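Local coordinates for Serine/threonine-protein acetyltransferase HopZ1a (Pseudomonas syringae pv. syringae, PDB 5KLP) that transfers acetyl groups from acetyl-CoA to serine and threonine residues of host proteins, with inositol hexakisphosphate as cofactor, impairing host immunity and the microtubule network, at residues L23-A37 / G327-Q341. The protein carries 10 engineered substitutions. Numbering follows the deposited sequence.
Sequences LQQKINDLKPYVRHA and GFRLQEIKRVLAAAQ. Engineered in segment 327-341: Ala339 (natural residue Glu), Ala340 (natural residue Glu). With IHP (inositol hexakisphosphate), chain D.
Leu30 and Leu330 meet where two helices from distant parts of the chain, 23-36 and 327-340, run side by side in the same direction, their axes 9.3 Å apart and crossing at 23°. Leu30 packs as a knob into a hole formed by Leu330, Ile333, Lys334 and Leu337. With CG anti to the backbone N (chi1 176°), its methyls divide the work, CD2 lying 3.6 Å from Leu330 CD2 while CD1 rests over the backbone of Lys334. The apolar seam continues at both ends. Leu330 CD1 reaches Ile27 CG1, and Leu337 inserts its two methyls among Tyr33, Val34 and Ala37. Leu23 CD1 lies 3.6 Å from Gly327 CA, with Lys26 CD alongside Gly327 O.

Long side chains border this seam. The extended Lys334 chain runs obliquely past the Tyr33 ring, Lys334 CG 3.6 Å from Tyr33 CE2, before its amine forms a long salt bridge with Asp29. At the C-terminal end, Gln341 NE2 donates a nearly straight bond (173°) to Tyr33 O at 2.9 Å; the oxygen lies close to the Gln341 amide plane, with NE2 tilted from the carbonyl plane.

Polar groups at the opposite end converge on inositol hexakisphosphate. Lys26, extended until a bend at chi4, places NZ 2.7 Å from phosphate oxygen O44. Gln331 NE2 donates to O42, and two waters lie between Lys26 NZ and Gln331 OE1, one held by the lysine only weakly. One helical turn on, Arg335 directs NH1 and NH2 to O22; Glu332 accepts a bond from Gln331 and lies near Arg335 as a charge partner. Lys199, Lys202 and Arg299 also bind the ligand. This pairing of N- and C-terminal helices thus builds one wall of the basic inositol hexakisphosphate pocket of a YopJ-family acetyltransferase.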
# COMPACT_ATOMS: atom_id res chain seq x y z
N LEU A 23 0.51 14.00 15.61
CA LEU A 23 0.28 14.58 14.30
C LEU A 23 0.78 16.02 14.24
O LEU A 23 1.41 16.42 13.28
CB LEU A 23 -1.20 14.53 13.95
CG LEU A 23 -1.64 14.73 12.50
CD1 LEU A 23 -0.88 13.82 11.54
CD2 LEU A 23 -3.14 14.47 12.41
N GLN A 24 0.52 16.77 15.31
CA GLN A 24 0.94 18.17 15.40
C GLN A 24 2.46 18.29 15.31
O GLN A 24 2.99 19.25 14.74
CB GLN A 24 0.42 18.81 16.69
CG GLN A 24 0.74 20.30 16.84
CD GLN A 24 0.15 21.15 15.72
OE1 GLN A 24 0.88 21.75 14.93
NE2 GLN A 24 -1.16 21.22 15.66
N GLN A 25 3.17 17.32 15.87
CA GLN A 25 4.62 17.34 15.83
C GLN A 25 5.08 17.13 14.38
O GLN A 25 6.04 17.74 13.91
CB GLN A 25 5.19 16.26 16.74
CG GLN A 25 6.68 16.28 17.00
CD GLN A 25 7.18 17.60 17.59
OE1 GLN A 25 6.50 18.22 18.41
NE2 GLN A 25 8.42 17.97 17.28
N LYS A 26 4.37 16.28 13.65
CA LYS A 26 4.70 16.08 12.25
C LYS A 26 4.36 17.33 11.43
O LYS A 26 5.07 17.67 10.50
CB LYS A 26 4.02 14.85 11.68
CG LYS A 26 4.54 13.54 12.25
CD LYS A 26 3.84 12.36 11.60
CE LYS A 26 4.38 11.02 12.09
NZ LYS A 26 5.54 10.52 11.30
N ILE A 27 3.28 18.01 11.81
CA ILE A 27 2.93 19.29 11.20
C ILE A 27 4.04 20.32 11.46
O ILE A 27 4.52 20.98 10.53
CB ILE A 27 1.57 19.82 11.74
CG1 ILE A 27 0.42 19.00 11.18
CG2 ILE A 27 1.39 21.30 11.40
CD1 ILE A 27 -0.90 19.27 11.84
N ASN A 28 4.44 20.46 12.72
CA ASN A 28 5.47 21.42 13.08
C ASN A 28 6.84 21.14 12.43
O ASN A 28 7.58 22.06 12.09
CB ASN A 28 5.62 21.48 14.60
CG ASN A 28 4.36 22.00 15.27
OD1 ASN A 28 3.54 22.66 14.63
ND2 ASN A 28 4.21 21.73 16.56
N ASP A 29 7.17 19.87 12.26
CA ASP A 29 8.41 19.48 11.61
C ASP A 29 8.40 19.86 10.13
O ASP A 29 9.43 20.23 9.57
CB ASP A 29 8.67 17.99 11.78
CG ASP A 29 9.08 17.63 13.20
OD1 ASP A 29 9.54 18.53 13.94
OD2 ASP A 29 8.97 16.44 13.58
N LEU A 30 7.24 19.75 9.48
CA LEU A 30 7.18 19.97 8.05
C LEU A 30 7.09 21.46 7.71
O LEU A 30 7.67 21.92 6.72
CB LEU A 30 6.00 19.22 7.42
CG LEU A 30 5.82 19.50 5.92
CD1 LEU A 30 7.09 19.15 5.14
CD2 LEU A 30 4.61 18.76 5.34
N LYS A 31 6.38 22.22 8.56
CA LYS A 31 6.06 23.61 8.28
C LYS A 31 7.21 24.51 7.78
O LYS A 31 7.04 25.19 6.77
CB LYS A 31 5.42 24.22 9.52
CG LYS A 31 4.69 25.52 9.27
CD LYS A 31 3.60 25.72 10.30
CE LYS A 31 2.71 24.50 10.36
NZ LYS A 31 1.71 24.63 11.46
N PRO A 32 8.37 24.51 8.47
CA PRO A 32 9.44 25.39 7.97
C PRO A 32 9.93 25.00 6.57
O PRO A 32 10.30 25.88 5.80
CB PRO A 32 10.56 25.22 9.01
CG PRO A 32 10.29 23.94 9.66
CD PRO A 32 8.79 23.78 9.68
N TYR A 33 9.93 23.71 6.26
CA TYR A 33 10.34 23.29 4.92
C TYR A 33 9.39 23.82 3.88
O TYR A 33 9.81 24.30 2.82
CB TYR A 33 10.41 21.77 4.81
CG TYR A 33 11.47 21.09 5.64
CD1 TYR A 33 12.80 21.05 5.21
CD2 TYR A 33 11.15 20.47 6.84
CE1 TYR A 33 13.77 20.42 5.95
CE2 TYR A 33 12.13 19.84 7.60
CZ TYR A 33 13.43 19.82 7.15
OH TYR A 33 14.40 19.19 7.90
N VAL A 34 8.09 23.77 4.19
CA VAL A 34 7.08 24.26 3.27
C VAL A 34 7.24 25.77 3.10
O VAL A 34 7.08 26.31 2.01
CB VAL A 34 5.65 23.92 3.77
CG1 VAL A 34 4.60 24.64 2.94
CG2 VAL A 34 5.42 22.42 3.74
N ARG A 35 7.59 26.46 4.19
CA ARG A 35 7.78 27.89 4.13
C ARG A 35 8.94 28.26 3.21
O ARG A 35 8.86 29.21 2.46
CB ARG A 35 8.02 28.46 5.52
CG ARG A 35 6.84 29.17 6.13
CD ARG A 35 7.22 29.90 7.42
NE ARG A 35 7.14 29.00 8.58
CZ ARG A 35 8.19 28.61 9.30
NH1 ARG A 35 9.40 29.06 9.00
NH2 ARG A 35 8.01 27.80 10.33
N HIS A 36 9.99 27.44 3.21
CA HIS A 36 11.15 27.74 2.38
C HIS A 36 11.02 27.18 0.97
O HIS A 36 11.79 27.54 0.09
CB HIS A 36 12.43 27.18 3.02
CG HIS A 36 12.85 27.90 4.26
ND1 HIS A 36 12.96 27.27 5.48
CD2 HIS A 36 13.13 29.21 4.49
CE1 HIS A 36 13.33 28.15 6.40
NE2 HIS A 36 13.44 29.34 5.82
N ALA A 37 10.03 26.32 0.75
CA ALA A 37 9.82 25.71 -0.56
C ALA A 37 9.18 26.67 -1.55
O ALA A 37 8.62 27.70 -1.17
CB ALA A 37 8.97 24.47 -0.42
N GLY A 327 -0.20 11.73 8.53
CA GLY A 327 1.10 11.96 9.13
C GLY A 327 2.22 11.41 8.26
O GLY A 327 3.27 12.03 8.11
N PHE A 328 1.99 10.23 7.69
CA PHE A 328 2.97 9.64 6.78
C PHE A 328 3.21 10.57 5.57
O PHE A 328 4.34 10.74 5.13
CB PHE A 328 2.52 8.25 6.32
CG PHE A 328 3.43 7.63 5.28
CD1 PHE A 328 4.70 7.20 5.63
CD2 PHE A 328 3.03 7.54 3.96
CE1 PHE A 328 5.55 6.66 4.67
CE2 PHE A 328 3.87 7.01 3.00
CZ PHE A 328 5.14 6.56 3.35
N ARG A 329 2.15 11.19 5.06
CA ARG A 329 2.30 12.10 3.92
C ARG A 329 3.19 13.29 4.29
O ARG A 329 4.04 13.68 3.49
CB ARG A 329 0.94 12.59 3.41
CG ARG A 329 1.03 13.53 2.19
CD ARG A 329 -0.35 13.68 1.53
NE ARG A 329 -1.36 13.56 2.57
CZ ARG A 329 -2.41 12.76 2.54
NH1 ARG A 329 -2.68 11.98 1.50
NH2 ARG A 329 -3.21 12.76 3.58
N LEU A 330 2.99 13.86 5.47
CA LEU A 330 3.82 14.95 5.97
C LEU A 330 5.29 14.51 6.05
O LEU A 330 6.20 15.26 5.70
CB LEU A 330 3.33 15.41 7.34
CG LEU A 330 1.86 15.89 7.38
CD1 LEU A 330 1.48 16.36 8.77
CD2 LEU A 330 1.61 17.00 6.36
N GLN A 331 5.51 13.29 6.52
CA GLN A 331 6.84 12.72 6.62
C GLN A 331 7.52 12.62 5.25
O GLN A 331 8.70 12.95 5.10
CB GLN A 331 6.78 11.34 7.27
CG GLN A 331 8.02 10.52 7.10
CD GLN A 331 7.84 9.10 7.60
OE1 GLN A 331 7.82 8.85 8.81
NE2 GLN A 331 7.65 8.16 6.67
N GLU A 332 6.76 12.18 4.25
CA GLU A 332 7.31 12.01 2.91
C GLU A 332 7.66 13.34 2.25
O GLU A 332 8.70 13.47 1.61
CB GLU A 332 6.34 11.23 2.04
CG GLU A 332 6.15 9.81 2.55
CD GLU A 332 7.49 9.13 2.77
OE1 GLU A 332 8.09 8.70 1.77
OE2 GLU A 332 7.93 9.04 3.95
N ILE A 333 6.79 14.33 2.41
CA ILE A 333 7.04 15.66 1.83
C ILE A 333 8.27 16.27 2.48
O ILE A 333 9.15 16.81 1.79
CB ILE A 333 5.81 16.55 2.01
CG1 ILE A 333 4.63 15.94 1.25
CG2 ILE A 333 6.09 17.98 1.54
CD1 ILE A 333 3.33 16.68 1.44
N LYS A 334 8.35 16.13 3.80
CA LYS A 334 9.53 16.56 4.54
C LYS A 334 10.80 15.90 3.99
O LYS A 334 11.81 16.56 3.77
CB LYS A 334 9.37 16.24 6.03
CG LYS A 334 10.51 16.73 6.92
CD LYS A 334 10.45 16.06 8.29
CE LYS A 334 11.68 16.37 9.13
NZ LYS A 334 11.49 15.98 10.56
N ARG A 335 10.76 14.59 3.75
CA ARG A 335 11.93 13.92 3.20
C ARG A 335 12.31 14.49 1.83
O ARG A 335 13.49 14.66 1.53
CB ARG A 335 11.68 12.42 3.13
CG ARG A 335 11.79 11.76 4.49
CD ARG A 335 11.32 10.30 4.45
NE ARG A 335 11.38 9.72 5.79
CZ ARG A 335 10.98 8.49 6.08
NH1 ARG A 335 10.51 7.69 5.13
NH2 ARG A 335 11.06 8.05 7.33
N VAL A 336 11.31 14.79 1.01
CA VAL A 336 11.59 15.38 -0.30
C VAL A 336 12.20 16.78 -0.16
O VAL A 336 13.25 17.07 -0.75
CB VAL A 336 10.33 15.47 -1.16
CG1 VAL A 336 10.63 16.24 -2.44
CG2 VAL A 336 9.85 14.07 -1.50
N LEU A 337 11.58 17.62 0.67
CA LEU A 337 12.03 19.00 0.80
C LEU A 337 13.39 19.07 1.49
O LEU A 337 14.19 19.98 1.23
CB LEU A 337 11.00 19.85 1.56
CG LEU A 337 9.71 20.10 0.78
CD1 LEU A 337 8.73 20.94 1.60
CD2 LEU A 337 10.02 20.78 -0.56
N ALA A 338 13.65 18.10 2.36
CA ALA A 338 14.93 18.05 3.07
C ALA A 338 16.08 17.87 2.07
O ALA A 338 17.15 18.47 2.22
CB ALA A 338 14.93 16.93 4.09
N ALA A 339 15.87 17.04 1.05
CA ALA A 339 16.88 16.91 0.00
C ALA A 339 17.04 18.22 -0.77
O ALA A 339 18.14 18.61 -1.14
CB ALA A 339 16.51 15.77 -0.94
N ALA A 340 15.92 18.89 -1.03
CA ALA A 340 15.96 20.12 -1.82
C ALA A 340 16.55 21.29 -1.03
O ALA A 340 17.04 22.26 -1.62
CB ALA A 340 14.55 20.47 -2.32
N GLN A 341 16.52 21.18 0.29
CA GLN A 341 16.95 22.29 1.15
C GLN A 341 18.17 22.00 2.00
O GLN A 341 18.44 22.71 2.96
CB GLN A 341 15.79 22.76 2.03
CG GLN A 341 14.59 23.18 1.21
CD GLN A 341 13.40 23.60 2.04
OE1 GLN A 341 13.48 23.72 3.27
NE2 GLN A 341 12.26 23.80 1.37
C1 IHP D . 10.67 6.30 9.99
C2 IHP D . 9.21 5.86 9.50
C3 IHP D . 7.91 6.12 10.35
C4 IHP D . 8.19 6.77 11.79
C5 IHP D . 9.59 6.62 12.38
C6 IHP D . 10.53 7.16 11.31
O11 IHP D . 11.50 5.29 10.10
P1 IHP D . 12.98 4.99 9.35
O21 IHP D . 13.10 3.51 8.99
O31 IHP D . 14.13 5.35 10.30
O41 IHP D . 13.22 5.78 8.07
O12 IHP D . 9.19 4.59 8.97
P2 IHP D . 8.80 4.45 7.34
O22 IHP D . 9.83 5.24 6.49
O32 IHP D . 8.74 3.01 6.82
O42 IHP D . 7.45 5.16 7.09
O13 IHP D . 7.33 4.99 10.46
P3 IHP D . 5.85 4.34 9.99
O23 IHP D . 5.50 4.32 8.50
O33 IHP D . 6.22 2.93 10.44
O43 IHP D . 4.66 4.88 10.78
O14 IHP D . 7.28 6.38 12.69
P4 IHP D . 6.00 7.29 13.09
O24 IHP D . 4.89 7.19 12.04
O34 IHP D . 5.43 6.91 14.48
O44 IHP D . 6.40 8.78 13.18
O15 IHP D . 9.89 5.43 12.91
P5 IHP D . 10.14 5.18 14.58
O25 IHP D . 9.65 6.39 15.39
O35 IHP D . 9.34 3.94 15.07
O45 IHP D . 11.61 4.96 14.93
O16 IHP D . 11.72 7.42 11.83
P6 IHP D . 12.69 8.66 11.37
O26 IHP D . 11.85 9.90 11.05
O36 IHP D . 13.69 9.03 12.49
O46 IHP D . 13.51 8.29 10.14
O HOH W 1 4.98 8.57 9.65
O HOH W 2 8.71 10.78 10.68